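Local coordinates for UPF0255 protein frsA (Vibrio vulnificus, PDB 4I4C), which probably hydrolyses carboxylic esters, as a serine esterase of the FrsA family within the alpha/beta-hydrolase clan, at residues Glu101-Arg104 against Leu105-His109; Ala146-Ala149 against Gln150-Ala153. One frame throughout, in Å; residues are numbered along the deposited sequence.

Contact 1 (Glu101-Arg104 against Leu105-His109); sequences EWTR and LGMEH
Thr103 and Met107, one turn apart on a continuous alpha-helix, meet through their side chains at CG2 and CE, 3.7 Å apart. With CG beside its own backbone N (chi1 -67°) and the chain extended beyond it, the methionine methyl is carried back along the helix to the threonine methyl. A looser apolar contact lies on another side of the helix, where Leu105 CD2 comes obliquely to the Trp102 ring, 4.2 Å from CZ3.

The backbone is held by i to i+4 hydrogen bonds of uneven quality. The one from Gly106 N to Trp102 O is nearly straight (170°), and Met107 N reaches Thr103 O at 2.8 Å, whereas Leu105 N to Glu101 O is long and weak at 3.4 Å.

Of the polar side chains, Arg104 NH1 makes a weak salt bridge to Glu101 OE1 over 3.5 Å. The other carboxylate oxygen, OE2, accepts the backbone N-H of Gly96, while Thr103 OG1 is hydrogen-bonded to Ala99 O.

Helix 98-114 packs against two others, and the Trp102 ring reaches both: Gln67 and Val70 of helix 64-75, Ile134 and Ala135 of helix 121-136; Met107 touches Tyr132 of the latter.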
loop_
_atom_site.group_PDB
_atom_site.type_symbol
_atom_site.label_atom_id
_atom_site.label_comp_id
_atom_site.label_asym_id
_atom_site.label_seq_id
_atom_site.Cartn_x
_atom_site.Cartn_y
_atom_site.Cartn_z
ATOM N N GLU A 101 -6.164 -17.853 -9.588
ATOM C CA GLU A 101 -5.214 -17.725 -10.680
ATOM C C GLU A 101 -3.934 -17.041 -10.218
ATOM O O GLU A 101 -2.848 -17.406 -10.673
ATOM C CB GLU A 101 -5.827 -17.020 -11.896
ATOM C CG GLU A 101 -6.999 -17.792 -12.575
ATOM C CD GLU A 101 -6.602 -19.117 -13.220
ATOM O OE1 GLU A 101 -5.400 -19.438 -13.301
ATOM O OE2 GLU A 101 -7.516 -19.852 -13.661
ATOM N N TRP A 102 -4.047 -16.066 -9.312
ATOM C CA TRP A 102 -2.845 -15.366 -8.848
ATOM C C TRP A 102 -2.045 -16.252 -7.908
ATOM O O TRP A 102 -0.825 -16.230 -7.915
ATOM C CB TRP A 102 -3.170 -14.017 -8.193
ATOM C CG TRP A 102 -3.381 -12.918 -9.197
ATOM C CD1 TRP A 102 -4.584 -12.421 -9.648
ATOM C CD2 TRP A 102 -2.360 -12.201 -9.903
ATOM N NE1 TRP A 102 -4.364 -11.434 -10.583
ATOM C CE2 TRP A 102 -3.012 -11.277 -10.756
ATOM C CE3 TRP A 102 -0.960 -12.251 -9.895
ATOM C CZ2 TRP A 102 -2.302 -10.409 -11.601
ATOM C CZ3 TRP A 102 -0.257 -11.377 -10.731
ATOM C CH2 TRP A 102 -0.932 -10.470 -11.567
ATOM N N THR A 103 -2.745 -17.058 -7.118
ATOM C CA THR A 103 -2.063 -17.977 -6.209
ATOM C C THR A 103 -1.312 -19.054 -6.995
ATOM O O THR A 103 -0.216 -19.470 -6.608
ATOM C CB THR A 103 -3.060 -18.591 -5.200
ATOM O OG1 THR A 103 -3.560 -17.548 -4.356
ATOM C CG2 THR A 103 -2.396 -19.639 -4.332
ATOM N N ARG A 104 -1.890 -19.477 -8.121
ATOM C CA ARG A 104 -1.210 -20.397 -9.030
ATOM C C ARG A 104 0.150 -19.886 -9.456
ATOM O O ARG A 104 1.109 -20.646 -9.506
ATOM C CB ARG A 104 -2.024 -20.614 -10.298
ATOM C CG ARG A 104 -3.100 -21.623 -10.182
ATOM C CD ARG A 104 -3.752 -21.795 -11.552
ATOM N NE ARG A 104 -3.347 -23.036 -12.197
ATOM C CZ ARG A 104 -3.883 -23.489 -13.326
ATOM N NH1 ARG A 104 -4.835 -22.783 -13.929
ATOM N NH2 ARG A 104 -3.476 -24.643 -13.852
ATOM N N LEU A 105 0.211 -18.613 -9.833
ATOM C CA LEU A 105 1.475 -17.993 -10.222
ATOM C C LEU A 105 2.424 -17.936 -9.028
ATOM O O LEU A 105 3.605 -18.256 -9.159
ATOM C CB LEU A 105 1.271 -16.593 -10.838
ATOM C CG LEU A 105 2.541 -15.940 -11.404
ATOM C CD1 LEU A 105 3.221 -16.781 -12.507
ATOM C CD2 LEU A 105 2.292 -14.508 -11.897
ATOM N N GLY A 106 1.912 -17.550 -7.863
ATOM C CA GLY A 106 2.715 -17.629 -6.649
ATOM C C GLY A 106 3.340 -19.003 -6.416
ATOM O O GLY A 106 4.528 -19.131 -6.100
ATOM N N MET A 107 2.549 -20.053 -6.591
ATOM C CA MET A 107 3.046 -21.395 -6.303
ATOM C C MET A 107 4.094 -21.844 -7.315
ATOM O O MET A 107 4.954 -22.663 -6.999
ATOM C CB MET A 107 1.890 -22.376 -6.198
ATOM C CG MET A 107 0.997 -22.118 -4.992
ATOM S SD MET A 107 -0.479 -23.178 -4.994
ATOM C CE MET A 107 -1.051 -22.980 -3.303
ATOM N N GLU A 108 4.035 -21.276 -8.517
ATOM C CA GLU A 108 4.979 -21.574 -9.585
ATOM C C GLU A 108 6.337 -20.943 -9.296
ATOM O O GLU A 108 7.399 -21.534 -9.568
ATOM C CB GLU A 108 4.442 -21.060 -10.929
ATOM C CG GLU A 108 5.262 -21.491 -12.130
ATOM C CD GLU A 108 5.117 -22.984 -12.448
ATOM O OE1 GLU A 108 4.266 -23.670 -11.829
ATOM O OE2 GLU A 108 5.870 -23.467 -13.315
ATOM N N HIS A 109 6.304 -19.725 -8.763
ATOM C CA HIS A 109 7.516 -19.101 -8.255
ATOM C C HIS A 109 8.055 -19.890 -7.066
ATOM O O HIS A 109 9.253 -20.133 -6.974
ATOM C CB HIS A 109 7.261 -17.652 -7.846
ATOM C CG HIS A 109 7.171 -16.716 -9.004
ATOM N ND1 HIS A 109 8.223 -16.506 -9.865
ATOM C CD2 HIS A 109 6.153 -15.948 -9.457
ATOM C CE1 HIS A 109 7.862 -15.640 -10.796
ATOM N NE2 HIS A 109 6.609 -15.289 -10.573
#

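Contact 2 (Ala146-Ala149 against Gln150-Ala153); sequences AIQA and QVLA
Gln150 reaches out from an alpha-helix with an extended side chain, and a water links its amide to the carbonyl of Ala146, one turn earlier. Its CB sits against two backbone oxygens, those of Ala146 and Ile147, each 3.4 Å away. CG then leaves the backbone opposite the residue's own N (chi1 -165°), and with chi2 at 177° the chain runs out extended through CD. At the tip, NE2 donates to the water over 2.6 Å, and that water gives a weak hydrogen bond to Ala146 O. This oxygen also accepts the N-H of Gln150 at 2.9 Å, so backbone and side chain of one residue both reach the same carbonyl, the second through the solvent molecule. Beyond the two segments, the side chain touches His139 and Leu205 in loops.

The i to i+4 ladder continues through Val151, Leu152 and Ala153, whose N-H groups bond to the carbonyls of Ile147, Gln148 and Ala149. Ala149 and Ala153 turn small methyls to helix 121-136, where they touch Ala135 and Tyr132 respectively. On another side, the bent chain of Gln148 (chi2 -59°) crosses that of Val151 at an angle, with NE2 lying 4.2 Å from both CB and CG2 of the valine. Leu152 CG rests 3.6 Å from Gln148 O.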
loop_
_atom_site.group_PDB
_atom_site.type_symbol
_atom_site.label_atom_id
_atom_site.label_comp_id
_atom_site.label_asym_id
_atom_site.label_seq_id
_atom_site.Cartn_x
_atom_site.Cartn_y
_atom_site.Cartn_z
ATOM N N ALA A 146 -8.827 -14.236 0.333
ATOM C CA ALA A 146 -7.812 -13.207 0.480
ATOM C C ALA A 146 -7.033 -13.370 1.778
ATOM O O ALA A 146 -5.835 -13.123 1.812
ATOM C CB ALA A 146 -8.437 -11.828 0.412
ATOM N N ILE A 147 -7.719 -13.776 2.847
ATOM C CA ILE A 147 -7.055 -13.989 4.137
ATOM C C ILE A 147 -5.968 -15.035 3.977
ATOM O O ILE A 147 -4.826 -14.835 4.384
ATOM C CB ILE A 147 -8.047 -14.479 5.216
ATOM C CG1 ILE A 147 -9.028 -13.363 5.580
ATOM C CG2 ILE A 147 -7.291 -14.921 6.464
ATOM C CD1 ILE A 147 -8.362 -12.164 6.219
ATOM N N GLN A 148 -6.345 -16.165 3.384
ATOM C CA GLN A 148 -5.394 -17.216 3.059
ATOM C C GLN A 148 -4.236 -16.759 2.160
ATOM O O GLN A 148 -3.087 -17.125 2.388
ATOM C CB GLN A 148 -6.137 -18.402 2.419
ATOM C CG GLN A 148 -6.285 -19.572 3.351
ATOM C CD GLN A 148 -4.935 -20.085 3.807
ATOM O OE1 GLN A 148 -4.129 -20.545 2.997
ATOM N NE2 GLN A 148 -4.666 -19.983 5.106
ATOM N N ALA A 149 -4.547 -15.979 1.128
ATOM C CA ALA A 149 -3.527 -15.387 0.258
ATOM C C ALA A 149 -2.519 -14.537 1.047
ATOM O O ALA A 149 -1.318 -14.578 0.790
ATOM C CB ALA A 149 -4.185 -14.528 -0.798
ATOM N N GLN A 150 -3.037 -13.760 1.990
ATOM C CA GLN A 150 -2.235 -12.881 2.839
ATOM C C GLN A 150 -1.339 -13.697 3.785
ATOM O O GLN A 150 -0.251 -13.266 4.169
ATOM C CB GLN A 150 -3.167 -11.961 3.629
ATOM C CG GLN A 150 -2.491 -10.770 4.284
ATOM C CD GLN A 150 -3.475 -9.840 4.989
ATOM O OE1 GLN A 150 -3.202 -9.357 6.085
ATOM N NE2 GLN A 150 -4.615 -9.581 4.358
ATOM N N VAL A 151 -1.795 -14.893 4.150
ATOM C CA VAL A 151 -0.975 -15.782 4.969
ATOM C C VAL A 151 0.215 -16.260 4.140
ATOM O O VAL A 151 1.346 -16.284 4.611
ATOM C CB VAL A 151 -1.790 -16.995 5.505
ATOM C CG1 VAL A 151 -0.861 -18.095 6.010
ATOM C CG2 VAL A 151 -2.760 -16.551 6.598
ATOM N N LEU A 152 -0.049 -16.612 2.889
ATOM C CA LEU A 152 0.986 -17.130 1.997
ATOM C C LEU A 152 1.961 -16.034 1.624
ATOM O O LEU A 152 3.170 -16.272 1.494
ATOM C CB LEU A 152 0.354 -17.720 0.725
ATOM C CG LEU A 152 -0.386 -19.047 0.935
ATOM C CD1 LEU A 152 -1.074 -19.480 -0.351
ATOM C CD2 LEU A 152 0.566 -20.123 1.424
ATOM N N ALA A 153 1.418 -14.834 1.431
ATOM C CA ALA A 153 2.229 -13.676 1.130
ATOM C C ALA A 153 3.242 -13.511 2.247
ATOM O O ALA A 153 4.432 -13.389 1.988
ATOM C CB ALA A 153 1.359 -12.425 1.005
HETATM O O HOH W 1 -5.816 -10.202 2.182
#

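In the fold
Contacts 1 and 2 lie on helices 98-114 and 144-163, on the same side of the chain's centre, with their own centres about 12 Å apart. They touch directly through Thr103 CG2 and Leu152 CD1, a packing contact of 4.2 Å. Helix 121-136 supplies a common neighbour to both, its Ala135 and Tyr132 each touching residues of the two contacts. Phe14 is a second shared neighbour, touching Thr103, Gln148 and Leu152. Neither contact contributes a residue to the pockets that hold hexanoic acid and the polyether; both belong to the packing of the helical part of this two-domain protein.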